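Local atomic coordinates of cell shape determining protein MreC (Streptococcus pneumoniae, PDB entry 2QF4), a protein that takes part in forming and maintaining cell shape, probably as part of the elongasome that synthesizes peripheral peptidoglycan. Residues 34-37 and 38-41. Numbering follows the deposited sequence. Where two conformers were deposited one is given.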
loop_
_atom_site.group_PDB
_atom_site.type_symbol
_atom_site.label_atom_id
_atom_site.label_comp_id
_atom_site.label_asym_id
_atom_site.label_seq_id
_atom_site.Cartn_x
_atom_site.Cartn_y
_atom_site.Cartn_z
ATOM N N GLY A 34 17.047 10.895 -4.184
ATOM C CA GLY A 34 17.030 9.473 -3.865
ATOM C C GLY A 34 15.698 8.761 -4.008
ATOM O O GLY A 34 15.592 7.587 -3.651
ATOM N N ALA A 35 14.677 9.431 -4.532
ATOM C CA ALA A 35 13.407 8.752 -4.783
ATOM C C ALA A 35 13.643 7.635 -5.799
ATOM O O ALA A 35 14.426 7.801 -6.761
ATOM C CB ALA A 35 12.390 9.751 -5.290
ATOM N N SER A 36 12.989 6.494 -5.546
ATOM C CA SER A 36 13.093 5.301 -6.394
ATOM C C SER A 36 11.718 4.699 -6.675
ATOM O O SER A 36 10.731 4.881 -5.954
ATOM C CB SER A 36 14.062 4.227 -5.812
ATOM O OG SER A 36 13.831 3.854 -4.458
ATOM N N GLU A 37 11.694 3.901 -7.726
ATOM C CA GLU A 37 10.472 3.337 -8.224
ATOM C C GLU A 37 9.967 2.167 -7.322
ATOM O O GLU A 37 8.817 1.766 -7.472
ATOM C CB GLU A 37 10.632 2.802 -9.680
ATOM C CG GLU A 37 11.894 3.083 -10.507
ATOM C CD GLU A 37 12.297 4.534 -10.662
ATOM O OE1 GLU A 37 11.681 5.267 -11.456
ATOM O OE2 GLU A 37 13.301 4.909 -10.041
ATOM N N ASN A 38 10.779 1.633 -6.410
ATOM C CA ASN A 38 10.335 0.555 -5.521
ATOM C C ASN A 38 9.672 1.095 -4.305
ATOM O O ASN A 38 9.326 0.311 -3.433
ATOM C CB ASN A 38 11.479 -0.472 -5.098
ATOM C CG ASN A 38 12.504 0.081 -4.030
ATOM O OD1 ASN A 38 12.670 1.289 -3.873
ATOM N ND2 ASN A 38 13.183 -0.835 -3.294
ATOM N N MET A 39 9.503 2.439 -4.198
ATOM C CA MET A 39 9.108 3.004 -2.945
ATOM C C MET A 39 7.615 3.051 -2.738
ATOM O O MET A 39 6.821 3.297 -3.649
ATOM C CB MET A 39 9.718 4.400 -2.748
ATOM C CG MET A 39 11.225 4.372 -2.538
ATOM S SD MET A 39 11.884 6.025 -2.379
ATOM C CE MET A 39 13.484 5.620 -1.593
ATOM N N LEU A 40 7.274 2.827 -1.487
ATOM C CA LEU A 40 5.932 3.035 -0.951
ATOM C C LEU A 40 5.902 4.367 -0.238
ATOM O O LEU A 40 6.935 4.977 -0.011
ATOM C CB LEU A 40 5.513 1.865 -0.062
ATOM C CG LEU A 40 5.279 0.539 -0.819
ATOM C CD1 LEU A 40 4.958 -0.576 0.161
ATOM C CD2 LEU A 40 4.108 0.700 -1.810
ATOM N N ALA A 41 4.703 4.845 0.063
ATOM C CA ALA A 41 4.487 6.156 0.638
ATOM C C ALA A 41 3.640 6.038 1.897
ATOM O O ALA A 41 2.607 5.351 1.906
ATOM C CB ALA A 41 3.777 7.052 -0.393
#
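Asn-38 takes the third place of a type I beta turn running from Ser-36 to Met-39, and its side chain folds back to meet the first residue of that turn. With CG lying between its own backbone N and carbonyl carbon (chi1 75°), Asn-38 brings OD1 to 2.9 Å from Ser-36 OG. The serine's short hydroxyl donates this bond, approaching close to the direction in which the amide C=O points, though tilted 25° from its plane. An asparagine suits the place because its other end is a donor: ND2 bonds Asn-124 OD1, and with the bond from Asn-122 ND2 to Glu-37 O this joins the turn to the loop between strands 114-118 and 126-137 of the other barrel.

Met-39 closes the turn, its backbone N giving a hydrogen bond to Ser-36 O over 3.2 Å. Its side chain runs back, extended beyond CG (chi2 178°), alongside the serine hydroxyl, with Met-39 CG 3.3 Å from Ser-36 OG. Met-39 SD also accepts a weak hydrogen bond from Ser-36 N, 3.4 Å away, and Met-39 CE ends 3.5 Å from Gly-34 O. A long, flexible thioether can follow the peptide chain and still pack against Leu-163. Gly-34 has a positive phi, where a CB would jam against the preceding carbonyl O.

Through backbone hydrogen bonds, Leu-40 pairs with Val-164 of strand 160-166, and Ala-41 with Ile-48 and Gly-49 of strand 46-54, placing strand 40-43 between them.

Ser-36 is thus gripped through three polar groups: its carbonyl by a main-chain amide, its hydroxyl by an asparagine oxygen, and its N-H, more weakly, by sulfur. Together these bonds should limit the freedom of the turn leading into one of the two six-stranded antiparallel barrels of this alpha-lytic protease-like periplasmic domain.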